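Local coordinates for protein 4-oxalocrotonate tautomerase family enzyme (Burkholderia sp. RPE67, PDB 6VVM) that is an enzyme of the tautomerase superfamily, built as a trimer whose chains each carry two successive beta-alpha-beta units, at residues A[4-9]-A[43-48]; A[61-66]-A[98-103]. All coordinates share one frame; numbering follows the deposited sequence.

Contact 1 of 2, residues A[4-9]-A[43-48]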
loop_
_atom_site.group_PDB
_atom_site.type_symbol
_atom_site.label_atom_id
_atom_site.label_comp_id
_atom_site.label_asym_id
_atom_site.label_seq_id
_atom_site.Cartn_x
_atom_site.Cartn_y
_atom_site.Cartn_z
ATOM N N GLU A 4 -4.826 -0.468 -6.699
ATOM C CA GLU A 4 -4.754 0.852 -6.091
ATOM C C GLU A 4 -4.051 1.757 -7.087
ATOM O O GLU A 4 -2.938 1.450 -7.527
ATOM C CB GLU A 4 -4.030 0.837 -4.731
ATOM C CG GLU A 4 -3.744 2.264 -4.228
ATOM C CD GLU A 4 -3.302 2.383 -2.777
ATOM O OE1 GLU A 4 -2.773 1.404 -2.198
ATOM O OE2 GLU A 4 -3.491 3.489 -2.218
ATOM N N VAL A 5 -4.716 2.840 -7.480
ATOM C CA VAL A 5 -4.154 3.799 -8.415
ATOM C C VAL A 5 -3.822 5.084 -7.670
ATOM O O VAL A 5 -4.707 5.734 -7.097
ATOM C CB VAL A 5 -5.100 4.077 -9.590
ATOM C CG1 VAL A 5 -4.400 4.949 -10.606
ATOM C CG2 VAL A 5 -5.548 2.766 -10.210
ATOM N N TYR A 6 -2.551 5.454 -7.693
ATOM C CA TYR A 6 -2.107 6.774 -7.261
ATOM C C TYR A 6 -2.240 7.749 -8.428
ATOM O O TYR A 6 -1.630 7.549 -9.490
ATOM C CB TYR A 6 -0.670 6.708 -6.767
ATOM C CG TYR A 6 -0.549 6.086 -5.402
ATOM C CD1 TYR A 6 -0.461 4.708 -5.248
ATOM C CD2 TYR A 6 -0.541 6.878 -4.267
ATOM C CE1 TYR A 6 -0.348 4.139 -4.003
ATOM C CE2 TYR A 6 -0.423 6.325 -3.013
ATOM C CZ TYR A 6 -0.325 4.960 -2.882
ATOM O OH TYR A 6 -0.207 4.428 -1.621
ATOM N N LEU A 7 -3.066 8.770 -8.248
ATOM C CA LEU A 7 -3.334 9.748 -9.291
ATOM C C LEU A 7 -3.430 11.134 -8.671
ATOM O O LEU A 7 -3.618 11.270 -7.457
ATOM C CB LEU A 7 -4.611 9.398 -10.078
ATOM C CG LEU A 7 -6.012 9.589 -9.485
ATOM C CD1 LEU A 7 -7.067 9.180 -10.524
ATOM C CD2 LEU A 7 -6.206 8.787 -8.195
ATOM N N PRO A 8 -3.246 12.183 -9.463
ATOM C CA PRO A 8 -3.354 13.536 -8.923
ATOM C C PRO A 8 -4.809 13.948 -8.763
ATOM O O PRO A 8 -5.718 13.349 -9.336
ATOM C CB PRO A 8 -2.659 14.405 -9.978
ATOM C CG PRO A 8 -2.064 13.448 -10.984
ATOM C CD PRO A 8 -2.861 12.190 -10.887
ATOM N N GLN A 9 -5.007 14.999 -7.972
ATOM C CA GLN A 9 -6.311 15.639 -7.838
ATOM C C GLN A 9 -6.732 16.283 -9.154
ATOM O O GLN A 9 -5.922 16.504 -10.060
ATOM C CB GLN A 9 -6.285 16.719 -6.749
ATOM C CG GLN A 9 -6.142 16.210 -5.331
ATOM C CD GLN A 9 -5.911 17.330 -4.324
ATOM O OE1 GLN A 9 -5.376 18.396 -4.656
ATOM N NE2 GLN A 9 -6.310 17.091 -3.088
ATOM N N THR A 43 -6.345 6.554 -5.104
ATOM C CA THR A 43 -5.735 7.351 -4.037
ATOM C C THR A 43 -5.276 8.669 -4.652
ATOM O O THR A 43 -4.208 8.745 -5.270
ATOM C CB THR A 43 -4.595 6.582 -3.373
ATOM O OG1 THR A 43 -5.129 5.419 -2.723
ATOM C CG2 THR A 43 -3.889 7.459 -2.309
ATOM N N GLU A 44 -6.122 9.690 -4.527
ATOM C CA GLU A 44 -5.824 11.015 -5.051
ATOM C C GLU A 44 -4.823 11.719 -4.143
ATOM O O GLU A 44 -4.981 11.713 -2.924
ATOM C CB GLU A 44 -7.096 11.860 -5.115
ATOM C CG GLU A 44 -7.926 11.723 -6.350
ATOM C CD GLU A 44 -9.037 12.763 -6.393
ATOM O OE1 GLU A 44 -9.197 13.521 -5.405
ATOM O OE2 GLU A 44 -9.738 12.823 -7.415
ATOM N N LEU A 45 -3.805 12.344 -4.740
ATOM C CA LEU A 45 -2.808 13.059 -3.952
ATOM C C LEU A 45 -2.649 14.498 -4.424
ATOM O O LEU A 45 -2.613 14.767 -5.632
ATOM C CB LEU A 45 -1.439 12.360 -4.022
ATOM C CG LEU A 45 -1.372 10.932 -3.489
ATOM C CD1 LEU A 45 0.077 10.444 -3.466
ATOM C CD2 LEU A 45 -1.991 10.851 -2.099
ATOM N N PRO A 46 -2.530 15.442 -3.495
ATOM C CA PRO A 46 -2.142 16.803 -3.878
ATOM C C PRO A 46 -0.719 16.827 -4.425
ATOM O O PRO A 46 0.109 15.964 -4.124
ATOM C CB PRO A 46 -2.255 17.590 -2.568
ATOM C CG PRO A 46 -2.079 16.550 -1.480
ATOM C CD PRO A 46 -2.693 15.282 -2.036
ATOM N N VAL A 47 -0.436 17.841 -5.250
ATOM C CA VAL A 47 0.882 17.927 -5.880
ATOM C C VAL A 47 1.985 17.990 -4.827
ATOM O O VAL A 47 3.073 17.431 -5.023
ATOM C CB VAL A 47 0.930 19.129 -6.851
ATOM C CG1 VAL A 47 2.365 19.460 -7.257
ATOM C CG2 VAL A 47 0.125 18.815 -8.091
ATOM N N SER A 48 1.708 18.625 -3.685
ATOM C CA SER A 48 2.665 18.708 -2.584
ATOM C C SER A 48 3.139 17.340 -2.109
ATOM O O SER A 48 4.235 17.237 -1.544
ATOM C CB SER A 48 2.033 19.462 -1.416
ATOM O OG SER A 48 0.921 18.755 -0.877
HETATM O O HOH W 1 -8.267 13.059 -9.552
HETATM O O HOH W 2 -3.025 19.249 -6.153
HETATM O O HOH W 3 -8.539 15.011 -3.456
#
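Glu-4 and Thr-43 meet at their polar ends: the threonine hydroxyl donates to the carboxylate, with OG1 of Thr-43 2.6 Å from OE2 of Glu-4. The hydroxyl comes in on the anti side of that oxygen, 16° out of the carboxylate plane. An extended glutamate chain, with CG opposite the backbone N (chi1 170°), carries the carboxylate across to it. The same OE2 forms a salt bridge with Lys-104 of the third subunit.

Thr-43 turns its other branch to Tyr-6. The two side chains run alongside each other on the same face of the sheet, Thr-43 CG2 lying 3.7 Å from Tyr-6 CE2, while Thr-43 CB sits above the ring, displaced toward its rim. Leu-45 reaches the ring at its edge, with CD1 3.7 Å from Tyr-6 CD2. Ile-65 of the second subunit also packs on this tyrosine.

On the other face, Leu-7 places CD2 3.5 Å from O of Thr-43 and also touches CG of Glu-44. The carboxylate of Glu-44 pairs with Lys-16 through OE2, and one water links OE2 to the carbonyl of Pro-8. A second water joins OE1 of Glu-44 to NE2 of Gln-9, whose amide leans against Pro-46, with OE1 of Gln-9 3.7 Å from CA of Pro-46.

Strands 4-8 and 43-45 run parallel, joined by helix 13-31 in a beta-alpha-beta unit. Thr-43 N bonds to Val-5 O at 2.7 Å and Leu-45 N to Leu-7 O at 2.9 Å, with Leu-7 N to Thr-43 O between them; Gln-9 N to Leu-45 O is weak. The chemistry thus shifts along the pair, from a buried carboxylate held by a hydroxyl and probably neutralised in part by Lys-104 of the third subunit to water-mediated links where the strands end.

Contact 2 of 2, residues A[61-66]-A[98-103]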
loop_
_atom_site.group_PDB
_atom_site.type_symbol
_atom_site.label_atom_id
_atom_site.label_comp_id
_atom_site.label_asym_id
_atom_site.label_seq_id
_atom_site.Cartn_x
_atom_site.Cartn_y
_atom_site.Cartn_z
ATOM N N LEU A 61 2.841 10.439 -11.531
ATOM C CA LEU A 61 1.717 9.529 -11.575
ATOM C C LEU A 61 1.288 9.319 -13.019
ATOM O O LEU A 61 1.607 10.132 -13.892
ATOM C CB LEU A 61 0.571 10.104 -10.732
ATOM C CG LEU A 61 1.051 10.387 -9.288
ATOM C CD1 LEU A 61 -0.084 10.755 -8.358
ATOM C CD2 LEU A 61 1.828 9.215 -8.715
ATOM N N PRO A 62 0.552 8.236 -13.316
ATOM C CA PRO A 62 -0.013 7.279 -12.348
ATOM C C PRO A 62 0.845 6.061 -11.988
ATOM O O PRO A 62 1.593 5.545 -12.809
ATOM C CB PRO A 62 -1.296 6.818 -13.040
ATOM C CG PRO A 62 -0.972 6.880 -14.502
ATOM C CD PRO A 62 0.133 7.928 -14.698
ATOM N N VAL A 63 0.709 5.615 -10.743
ATOM C CA VAL A 63 1.319 4.383 -10.258
ATOM C C VAL A 63 0.188 3.439 -9.877
ATOM O O VAL A 63 -0.694 3.804 -9.093
ATOM C CB VAL A 63 2.250 4.639 -9.063
ATOM C CG1 VAL A 63 2.723 3.308 -8.458
ATOM C CG2 VAL A 63 3.435 5.516 -9.497
ATOM N N ILE A 64 0.186 2.246 -10.454
ATOM C CA ILE A 64 -0.853 1.257 -10.185
ATOM C C ILE A 64 -0.223 0.101 -9.430
ATOM O O ILE A 64 0.734 -0.515 -9.913
ATOM C CB ILE A 64 -1.525 0.759 -11.474
ATOM C CG1 ILE A 64 -2.066 1.921 -12.319
ATOM C CG2 ILE A 64 -2.658 -0.180 -11.112
ATOM C CD1 ILE A 64 -1.121 2.393 -13.458
ATOM N N ILE A 65 -0.762 -0.203 -8.251
ATOM C CA ILE A 65 -0.399 -1.402 -7.516
ATOM C C ILE A 65 -1.518 -2.413 -7.693
ATOM O O ILE A 65 -2.691 -2.100 -7.442
ATOM C CB ILE A 65 -0.156 -1.096 -6.030
ATOM C CG1 ILE A 65 0.966 -0.066 -5.886
ATOM C CG2 ILE A 65 0.147 -2.371 -5.253
ATOM C CD1 ILE A 65 1.054 0.556 -4.500
ATOM N N ALA A 66 -1.162 -3.610 -8.144
ATOM C CA ALA A 66 -2.115 -4.687 -8.390
ATOM C C ALA A 66 -1.751 -5.858 -7.499
ATOM O O ALA A 66 -0.648 -6.404 -7.610
ATOM C CB ALA A 66 -2.108 -5.116 -9.859
ATOM N N SER A 98 4.652 7.506 -18.863
ATOM C CA SER A 98 4.584 7.954 -17.482
ATOM C C SER A 98 3.980 6.927 -16.527
ATOM O O SER A 98 4.036 7.148 -15.315
ATOM C CB SER A 98 3.772 9.250 -17.401
ATOM O OG SER A 98 2.394 8.992 -17.668
ATOM N N THR A 99 3.412 5.821 -17.020
ATOM C CA THR A 99 2.703 4.884 -16.154
ATOM C C THR A 99 3.649 3.860 -15.529
ATOM O O THR A 99 4.603 3.392 -16.163
ATOM C CB THR A 99 1.593 4.151 -16.918
ATOM O OG1 THR A 99 2.175 3.372 -17.962
ATOM C CG2 THR A 99 0.570 5.139 -17.532
ATOM N N ARG A 100 3.367 3.517 -14.273
ATOM C CA ARG A 100 4.094 2.511 -13.510
ATOM C C ARG A 100 3.112 1.477 -12.992
ATOM O O ARG A 100 2.036 1.837 -12.510
ATOM C CB ARG A 100 4.825 3.134 -12.303
ATOM C CG ARG A 100 5.883 4.159 -12.634
ATOM C CD ARG A 100 6.940 3.548 -13.503
ATOM N NE ARG A 100 8.230 4.247 -13.437
ATOM C CZ ARG A 100 8.449 5.469 -13.916
ATOM N NH1 ARG A 100 9.662 6.000 -13.854
ATOM N NH2 ARG A 100 7.458 6.166 -14.454
ATOM N N VAL A 101 3.487 0.198 -13.066
ATOM C CA VAL A 101 2.686 -0.885 -12.502
ATOM C C VAL A 101 3.562 -1.734 -11.596
ATOM O O VAL A 101 4.683 -2.099 -11.966
ATOM C CB VAL A 101 2.050 -1.772 -13.596
ATOM C CG1 VAL A 101 1.308 -2.963 -12.947
ATOM C CG2 VAL A 101 1.117 -0.942 -14.475
ATOM N N MET A 102 3.038 -2.075 -10.421
ATOM C CA MET A 102 3.728 -2.967 -9.501
ATOM C C MET A 102 2.763 -4.047 -9.039
ATOM O O MET A 102 1.672 -3.746 -8.538
ATOM C CB MET A 102 4.293 -2.188 -8.302
ATOM C CG MET A 102 5.516 -1.378 -8.645
ATOM S SD MET A 102 5.538 0.248 -7.869
ATOM C CE MET A 102 5.082 -0.065 -6.164
ATOM N N ILE A 103 3.144 -5.305 -9.237
ATOM C CA ILE A 103 2.278 -6.445 -8.952
ATOM C C ILE A 103 2.778 -7.144 -7.703
ATOM O O ILE A 103 3.938 -7.567 -7.646
ATOM C CB ILE A 103 2.228 -7.436 -10.128
ATOM C CG1 ILE A 103 1.656 -6.755 -11.380
ATOM C CG2 ILE A 103 1.403 -8.668 -9.736
ATOM C CD1 ILE A 103 1.699 -7.621 -12.603
HETATM O O HOH W 4 1.611 11.210 -16.056
#
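Ile-64 lays its CD1 against the backbone of the neighbouring strand, 3.3 Å from O of Arg-100, and the same methyl touches CG2 of Val-101 at 4.1 Å. An unusual second torsion, chi2 97°, swings CD1 to that spot. Helix 74-92 packs on this face, with Ser-88 touching Ile-64 and Ser-85 touching Val-101.

On the opposite face Met-102, bent at its second and third torsions, reaches over to the 63-66 strand: its SD passes 4.2 Å from CG1 of Val-63, and its CE ends 4.1 Å from CG1 of Ile-65. Val-63 turns its second methyl to Arg-100, CG2 meeting the arginine CB at 3.9 Å. Beyond CB the arginine leaves the pair, and its NE donates to O of Ala-60 of the second subunit. Before the strands begin, Pro-62, which follows a cis peptide bond, sets CG 3.8 Å from CG2 of Thr-99.

Strands 63-66 and 100-103 are parallel, joined through helix 74-92 as a beta-alpha-beta unit. Arg-100 N to Pro-62 O, Ile-64 N to Arg-100 O, Met-102 N to Ile-64 O and Ala-66 N to Met-102 O form an unbroken ladder, 2.8 Å from Met-102 N to Ile-64 O. Backbone bonding fixes the register; aliphatic packing lies on both faces, the methionine sulfur joining it on the Val-63 and Ile-65 side only, and the one charged group turns its polar end to the subunit interface.

Contacts 1 and 2 are the parallel strand pairs of the chain's two beta-alpha-beta units, and strands 2-8 and 63-69 lie side by side, antiparallel, in the four-stranded sheet. Glu-4 N to Ile-65 O, 2.8 Å, and Tyr-6 N to Val-63 O, 2.9 Å, probably bond the two across that seam, where Leu-61 packs on Tyr-6. Both are largely buried, but contact 1 adds two carboxylates and a water-bridged end, whereas contact 2 lies nearer the chain's centre and is mostly aliphatic. Both reach the second subunit, contact 1 by side-chain packing, contact 2 also by an antiparallel ladder continuing the sheet; contact 1 also meets the third subunit through the Glu-4 salt bridge.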